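Local coordinates for odorant-binding protein 1d (Locusta migratoria, PDB 4PT1), which probably binds small, hydrophobic odorant molecules and carries them as a secreted transport protein of the PBP/GOBP family, at residues V56-L61 with L73-P78; M5-R10 with Y118-R123; H34-G39 with D45-Y50. One frame throughout, in Å; residues are numbered along the deposited sequence. Where two conformers were deposited one is given.

Contact 1 (V56-L61 with L73-P78); sequences VEFNSL and LENVPP
This is a buried polar contact in the all-helical PBP/GOBP fold, where the amide of N75 hydrogen-bonds the backbone at the end of another helix. Helix 45-57 closes in a Schellman motif, with N59 as its C-prime residue at positive phi. S60 N bonds back to M55 O, and N59 N to V56 O. The turn brings the carbonyl of F58 round to face the last turn of helix 69-75. N75 CG stands anti to the carbonyl carbon, beside the backbone N (chi1 -71°), which directs the amide toward F58. N75 ND2 donates to F58 O at 3.0 Å. The bond is nearly straight, 171° at the hydrogen, and F58 O lies in the amide plane of N75. On the acceptor side the donor is tilted 31° from the carbonyl plane. ND2 also bonds E72 OE1, and OD1 takes a hydrogen bond from R10 NE, so both ends of the amide are used and its flip is settled. Cutting N75 back to an alanine is likely to leave F58 O and R10 NE without this partner and open a gap between the helix ends. The F58 ring leads away from N75, toward V18 and I11, so mainly its CB meets the amide. F58 CB lies 3.5 Å from N75 ND2. S60 flanks the same nitrogen, with its OG 3.6 Å from N75 ND2.

Contact 2 (M5-R10 with Y118-R123); sequences MKLTGR and YSLVVR
L7 meets L120 and V121 in a small apolar contact between the N-terminal segment and helix 115-129. Residues 5-9 have no regular structure and lead into helix 10-13. The link is therefore from an extended tail to a helix near the C-terminal end of the chain.

The apolar contacts all run through one methyl. L7 CD1 lies 3.9 Å from V121 CG2, and the two side chains cross at about a right angle. The same carbon is 4.1 Å from L120 CD2, so L7 rests on two successive residues of the helix. L7 has CG beside its own backbone N (chi1 -63°), and CD1 continues the chain outward (chi2 -178°). This extended shape carries CD1 to the helix. On V121 the touching branch is CG2, which stands beside the backbone N and anti to the carbonyl carbon.

The methyl also meets the helix backbone. L7 CD1 is 3.9 Å from V121 CA and 4.1 Å from L120 O. These are van der Waals contacts.

Other residues enlarge the apolar patch. L7 also touches P77, and V121 touches I80. The side chain of V121 comes within about 4 Å of a bound 2-(2-methoxyethoxy)ethanol. That molecule probably came from the crystallisation liquor, though it may mark a pocket. L7 is buried, while L120 is exposed, so the patch runs from the interior out to the surface.

The chemistry implies a contact of shape without polar direction. No polar bond between the two segments fixes how L7 is turned. Between these segments the contact is van der Waals, through one methyl of L7.

Contact 3 (H34-G39 with D45-Y50); sequences HRYAEG and DDFKCY
An edge-to-face aromatic pair joins two successive helices of the odorant-binding fold, Y36 on helix 30-37 and F47 on helix 45-57. The first helix ends in a Schellman motif with G39 at C-prime, where G39 N bonds Y36 O and Q40 N bonds R35 O. The chain then turns back to start the second helix.

The edge of F47 points at the face of Y36. F47 CZ sits over the centre of the Y36 ring, 3.2 Å above its plane. The planes meet at 50°, so the T-shape is strongly inclined. The centroids are 4.5 Å apart. The closest pair is F47 CZ and Y36 CG, at 3.3 Å, which is tight for two carbons. F47 CE2 follows at 3.5 Å from Y36 CD1, on one side of the ring. F47 CE1 lies farther off, 4.0 Å from Y36 CG.

Both side chains stand opposite their own backbone N, chi1 178° in Y36 and 177° in F47. Each ring is thus extended from its helix toward the other helix, and the two side chains cross at about a right angle.

Y36 OH is hydrogen-bonded to Y118 OH and to Q108 OE1, bonds that hold the far end of the ring while F47 lies over one face.

V42, in the turn between the helices, touches both rings, and Y36 also rests on V122 of helix 115-129. Two residues after F47, the disulfide of C49 with C100 ties helix 45-57 to helix 99-113.

How the contacts relate
Of the two inner contacts, contact 3 comes before contact 1 along the chain. Contact 3 lies where helix 30-37 meets the start of helix 45-57, and contact 1 at the other end of helix 45-57. Their centres are about 18 Å apart, on opposite sides of the chain's centre. Contact 2 joins the N-terminal tail to helix 115-129, so it encloses both along the sequence. Its centre lies about 13 Å from that of contact 1 and 16 Å from that of contact 3. It touches both, for example T8 on P78 and V122 on A37. The first and last parts of the chain thus meet the helix pairs at either end of helix 45-57.

Contact 1 (V56-L61 with L73-P78)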
# COMPACT_ATOMS: atom_id res chain seq x y z
N VAL A 56 -0.99 -6.46 6.24
CA VAL A 56 -1.03 -7.33 7.44
C VAL A 56 -0.14 -6.74 8.52
O VAL A 56 -0.52 -6.68 9.67
CB VAL A 56 -0.61 -8.78 7.14
CG1 VAL A 56 -0.50 -9.57 8.44
CG2 VAL A 56 -1.63 -9.44 6.22
N GLU A 57 1.04 -6.27 8.13
CA GLU A 57 1.98 -5.70 9.09
C GLU A 57 1.44 -4.38 9.69
O GLU A 57 1.75 -4.03 10.84
CB GLU A 57 3.34 -5.50 8.43
CG GLU A 57 4.04 -6.80 8.09
CD GLU A 57 4.46 -7.60 9.30
OE1 GLU A 57 5.18 -7.05 10.17
OE2 GLU A 57 4.09 -8.79 9.38
N PHE A 58 0.60 -3.66 8.94
CA PHE A 58 -0.04 -2.44 9.48
C PHE A 58 -1.52 -2.62 9.85
O PHE A 58 -2.29 -1.66 9.85
CB PHE A 58 0.14 -1.27 8.50
CG PHE A 58 1.58 -0.87 8.32
CD1 PHE A 58 2.30 -0.33 9.39
CD2 PHE A 58 2.22 -1.03 7.10
CE1 PHE A 58 3.63 0.03 9.23
CE2 PHE A 58 3.55 -0.67 6.93
CZ PHE A 58 4.25 -0.13 8.01
N ASN A 59 -1.90 -3.86 10.17
CA ASN A 59 -3.19 -4.16 10.81
C ASN A 59 -4.46 -3.90 9.99
O ASN A 59 -5.57 -4.05 10.53
CB ASN A 59 -3.32 -3.41 12.14
CG ASN A 59 -2.09 -3.55 13.01
OD1 ASN A 59 -1.38 -2.57 13.26
ND2 ASN A 59 -1.83 -4.78 13.47
N SER A 60 -4.32 -3.53 8.71
CA SER A 60 -5.47 -3.22 7.85
C SER A 60 -5.98 -4.41 7.08
O SER A 60 -7.01 -4.33 6.42
CB SER A 60 -5.14 -2.08 6.87
OG SER A 60 -3.94 -2.30 6.15
N LEU A 61 -5.24 -5.53 7.15
CA LEU A 61 -5.72 -6.80 6.61
C LEU A 61 -5.31 -7.94 7.54
O LEU A 61 -4.23 -7.94 8.13
CB LEU A 61 -5.18 -7.00 5.18
CG LEU A 61 -5.94 -7.94 4.25
CD1 LEU A 61 -7.17 -7.25 3.65
CD2 LEU A 61 -5.05 -8.47 3.14
N LEU A 73 -7.61 3.70 8.12
CA LEU A 73 -7.78 5.14 8.29
C LEU A 73 -6.65 5.70 9.12
O LEU A 73 -6.12 6.75 8.82
CB LEU A 73 -9.14 5.49 8.90
CG LEU A 73 -10.38 5.14 8.06
CD1 LEU A 73 -11.65 5.27 8.87
CD2 LEU A 73 -10.48 5.95 6.77
N GLU A 74 -6.27 4.98 10.18
CA GLU A 74 -5.10 5.38 10.95
C GLU A 74 -3.80 5.36 10.11
O GLU A 74 -2.90 6.18 10.33
CB GLU A 74 -4.93 4.51 12.19
CG GLU A 74 -5.94 4.79 13.28
CD GLU A 74 -5.68 3.95 14.53
OE1 GLU A 74 -4.59 4.10 15.13
OE2 GLU A 74 -6.56 3.14 14.89
N ASN A 75 -3.72 4.42 9.17
CA ASN A 75 -2.53 4.30 8.27
C ASN A 75 -2.35 5.45 7.29
O ASN A 75 -1.27 5.61 6.72
CB ASN A 75 -2.56 2.98 7.49
CG ASN A 75 -2.30 1.78 8.37
OD1 ASN A 75 -1.70 1.92 9.42
ND2 ASN A 75 -2.78 0.59 7.95
N VAL A 76 -3.39 6.24 7.05
CA VAL A 76 -3.27 7.39 6.13
C VAL A 76 -2.32 8.43 6.74
O VAL A 76 -2.50 8.80 7.90
CB VAL A 76 -4.63 8.07 5.88
CG1 VAL A 76 -4.45 9.30 4.99
CG2 VAL A 76 -5.61 7.07 5.27
N PRO A 77 -1.29 8.86 5.98
CA PRO A 77 -0.33 9.85 6.51
C PRO A 77 -1.05 11.11 6.93
O PRO A 77 -2.01 11.52 6.26
CB PRO A 77 0.58 10.11 5.31
CG PRO A 77 0.57 8.82 4.58
CD PRO A 77 -0.83 8.31 4.71
N PRO A 78 -0.60 11.74 8.03
CA PRO A 78 -1.34 12.89 8.55
C PRO A 78 -1.45 14.05 7.57
O PRO A 78 -2.43 14.80 7.62
CB PRO A 78 -0.57 13.28 9.84
CG PRO A 78 0.75 12.63 9.71
CD PRO A 78 0.58 11.40 8.86

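Contact 2 (M5-R10 with Y118-R123)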
# COMPACT_ATOMS: atom_id res chain seq x y z
N MET A 5 5.17 19.02 0.77
CA MET A 5 4.60 18.11 1.75
C MET A 5 5.50 16.88 1.87
O MET A 5 5.87 16.27 0.86
CB MET A 5 3.19 17.69 1.34
N LYS A 6 5.89 16.58 3.11
CA LYS A 6 6.70 15.42 3.44
C LYS A 6 5.77 14.47 4.16
O LYS A 6 5.33 14.75 5.27
CB LYS A 6 7.88 15.83 4.33
CG LYS A 6 9.21 15.15 3.99
CD LYS A 6 9.33 13.76 4.62
CE LYS A 6 10.63 13.08 4.20
N LEU A 7 5.44 13.35 3.52
CA LEU A 7 4.58 12.35 4.16
C LEU A 7 5.30 11.73 5.37
O LEU A 7 6.42 11.20 5.22
CB LEU A 7 4.15 11.28 3.14
CG LEU A 7 3.30 11.76 1.95
CD1 LEU A 7 2.90 10.60 1.05
CD2 LEU A 7 2.06 12.52 2.43
N THR A 8 4.70 11.85 6.55
CA THR A 8 5.13 11.15 7.76
C THR A 8 4.08 10.08 8.10
O THR A 8 3.35 9.65 7.21
CB THR A 8 5.39 12.12 8.93
OG1 THR A 8 4.17 12.75 9.35
CG2 THR A 8 6.40 13.19 8.53
N GLY A 9 4.02 9.64 9.35
CA GLY A 9 3.08 8.59 9.76
C GLY A 9 3.74 7.23 9.94
O GLY A 9 4.90 7.04 9.56
N ARG A 10 3.01 6.29 10.54
CA ARG A 10 3.59 4.99 10.93
C ARG A 10 4.09 4.16 9.75
O ARG A 10 5.12 3.50 9.85
CB ARG A 10 2.63 4.18 11.82
CG ARG A 10 1.28 3.77 11.22
CD ARG A 10 0.38 3.21 12.32
NE ARG A 10 -0.82 2.53 11.81
CZ ARG A 10 -1.72 1.90 12.57
NH1 ARG A 10 -1.57 1.84 13.89
NH2 ARG A 10 -2.79 1.31 12.01
N TYR A 118 -2.54 8.72 -4.95
CA TYR A 118 -1.98 7.37 -4.86
C TYR A 118 -0.54 7.35 -5.39
O TYR A 118 0.36 6.79 -4.75
CB TYR A 118 -2.86 6.37 -5.62
CG TYR A 118 -2.42 4.92 -5.40
CD1 TYR A 118 -2.59 4.30 -4.16
CD2 TYR A 118 -1.79 4.20 -6.41
CE1 TYR A 118 -2.16 3.01 -3.94
CE2 TYR A 118 -1.37 2.89 -6.20
CZ TYR A 118 -1.55 2.30 -4.96
OH TYR A 118 -1.14 1.00 -4.72
N SER A 119 -0.32 7.99 -6.53
CA SER A 119 1.02 8.12 -7.09
C SER A 119 1.96 8.78 -6.10
O SER A 119 3.10 8.38 -5.92
CB SER A 119 0.99 8.93 -8.39
OG SER A 119 2.29 9.40 -8.71
N LEU A 120 1.46 9.81 -5.43
CA LEU A 120 2.22 10.53 -4.41
C LEU A 120 2.69 9.63 -3.25
O LEU A 120 3.86 9.70 -2.80
CB LEU A 120 1.34 11.65 -3.85
CG LEU A 120 2.08 12.75 -3.13
CD1 LEU A 120 2.09 13.95 -4.06
CD2 LEU A 120 1.43 13.11 -1.79
N VAL A 121 1.77 8.81 -2.76
CA VAL A 121 2.05 7.92 -1.63
C VAL A 121 3.05 6.81 -1.99
O VAL A 121 4.05 6.59 -1.28
CB VAL A 121 0.72 7.33 -1.09
CG1 VAL A 121 0.96 6.13 -0.19
CG2 VAL A 121 -0.06 8.41 -0.36
N VAL A 122 2.82 6.14 -3.12
CA VAL A 122 3.67 5.02 -3.51
C VAL A 122 5.09 5.54 -3.79
O VAL A 122 6.07 4.90 -3.41
CB VAL A 122 3.08 4.19 -4.68
CG1 VAL A 122 1.74 3.56 -4.29
CG2 VAL A 122 2.89 5.02 -5.93
N ARG A 123 5.21 6.71 -4.40
CA ARG A 123 6.54 7.27 -4.67
C ARG A 123 7.33 7.64 -3.42
O ARG A 123 8.54 7.46 -3.38
CB ARG A 123 6.42 8.46 -5.62
CG ARG A 123 6.08 8.05 -7.05
CD ARG A 123 6.21 9.21 -8.02
NE ARG A 123 6.08 8.78 -9.41

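Contact 3 (H34-G39 with D45-Y50)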
# COMPACT_ATOMS: atom_id res chain seq x y z
N HIS A 34 9.95 -0.11 -7.15
CA HIS A 34 10.13 1.27 -7.64
C HIS A 34 9.52 1.42 -8.99
O HIS A 34 9.09 2.53 -9.34
CB HIS A 34 11.56 1.85 -7.63
CG HIS A 34 12.63 0.89 -8.04
ND1 HIS A 34 12.53 0.11 -9.12
CD2 HIS A 34 13.88 0.64 -7.49
CE1 HIS A 34 13.64 -0.62 -9.24
NE2 HIS A 34 14.47 -0.29 -8.24
N ARG A 35 9.41 0.33 -9.75
CA ARG A 35 8.70 0.37 -11.04
C ARG A 35 7.21 0.51 -10.90
O ARG A 35 6.54 1.11 -11.75
CB ARG A 35 8.98 -0.86 -11.85
N TYR A 36 6.66 -0.11 -9.87
CA TYR A 36 5.26 0.10 -9.56
C TYR A 36 5.05 1.54 -9.11
O TYR A 36 4.06 2.15 -9.47
CB TYR A 36 4.82 -0.86 -8.47
CG TYR A 36 3.39 -0.71 -8.04
CD1 TYR A 36 2.36 -1.23 -8.81
CD2 TYR A 36 3.08 -0.07 -6.86
CE1 TYR A 36 1.05 -1.13 -8.40
CE2 TYR A 36 1.77 0.05 -6.44
CZ TYR A 36 0.77 -0.48 -7.21
OH TYR A 36 -0.54 -0.34 -6.81
N ALA A 37 5.99 2.07 -8.31
CA ALA A 37 5.91 3.46 -7.88
C ALA A 37 5.91 4.37 -9.11
O ALA A 37 5.02 5.23 -9.28
CB ALA A 37 7.06 3.80 -6.95
N GLU A 38 6.87 4.12 -10.01
CA GLU A 38 7.00 4.87 -11.25
C GLU A 38 5.87 4.56 -12.26
O GLU A 38 6.03 4.79 -13.46
CB GLU A 38 8.38 4.62 -11.90
N GLY A 39 4.76 4.01 -11.77
CA GLY A 39 3.52 3.86 -12.57
C GLY A 39 3.40 2.63 -13.45
O GLY A 39 2.32 2.35 -14.01
N ASP A 45 2.10 -12.35 -9.18
CA ASP A 45 1.48 -12.93 -7.99
C ASP A 45 2.25 -12.54 -6.73
O ASP A 45 1.62 -12.28 -5.72
CB ASP A 45 1.42 -14.46 -8.08
CG ASP A 45 0.33 -14.96 -9.02
OD1 ASP A 45 -0.37 -14.12 -9.62
OD2 ASP A 45 0.19 -16.19 -9.16
N ASP A 46 3.57 -12.52 -6.79
CA ASP A 46 4.39 -12.14 -5.62
C ASP A 46 4.26 -10.67 -5.24
O ASP A 46 4.27 -10.35 -4.06
CB ASP A 46 5.87 -12.44 -5.83
CG ASP A 46 6.16 -13.93 -5.98
OD1 ASP A 46 5.49 -14.71 -5.29
OD2 ASP A 46 7.05 -14.30 -6.77
N PHE A 47 4.16 -9.79 -6.23
CA PHE A 47 3.91 -8.38 -5.91
C PHE A 47 2.57 -8.18 -5.18
O PHE A 47 2.48 -7.45 -4.20
CB PHE A 47 4.02 -7.50 -7.15
CG PHE A 47 3.69 -6.07 -6.86
CD1 PHE A 47 4.56 -5.30 -6.14
CD2 PHE A 47 2.48 -5.53 -7.27
CE1 PHE A 47 4.25 -3.98 -5.84
CE2 PHE A 47 2.16 -4.21 -6.98
CZ PHE A 47 3.05 -3.44 -6.26
N LYS A 48 1.51 -8.85 -5.63
CA LYS A 48 0.23 -8.79 -4.91
C LYS A 48 0.36 -9.22 -3.44
O LYS A 48 -0.21 -8.60 -2.52
CB LYS A 48 -0.81 -9.65 -5.62
CG LYS A 48 -0.99 -9.25 -7.08
CD LYS A 48 -2.21 -9.88 -7.69
CE LYS A 48 -2.31 -9.54 -9.17
NZ LYS A 48 -3.27 -10.42 -9.88
N CYS A 49 1.11 -10.28 -3.20
CA CYS A 49 1.28 -10.78 -1.85
C CYS A 49 2.18 -9.84 -1.04
O CYS A 49 2.04 -9.77 0.16
CB CYS A 49 1.81 -12.22 -1.86
SG CYS A 49 0.55 -13.42 -2.40
N TYR A 50 3.05 -9.10 -1.71
CA TYR A 50 3.82 -8.03 -1.07
C TYR A 50 2.89 -6.91 -0.55
O TYR A 50 3.03 -6.48 0.60
CB TYR A 50 4.86 -7.49 -2.03
CG TYR A 50 5.63 -6.32 -1.49
CD1 TYR A 50 6.75 -6.51 -0.67
CD2 TYR A 50 5.27 -5.02 -1.82
CE1 TYR A 50 7.47 -5.44 -0.20
CE2 TYR A 50 5.98 -3.93 -1.34
CZ TYR A 50 7.07 -4.15 -0.53
OH TYR A 50 7.76 -3.08 -0.09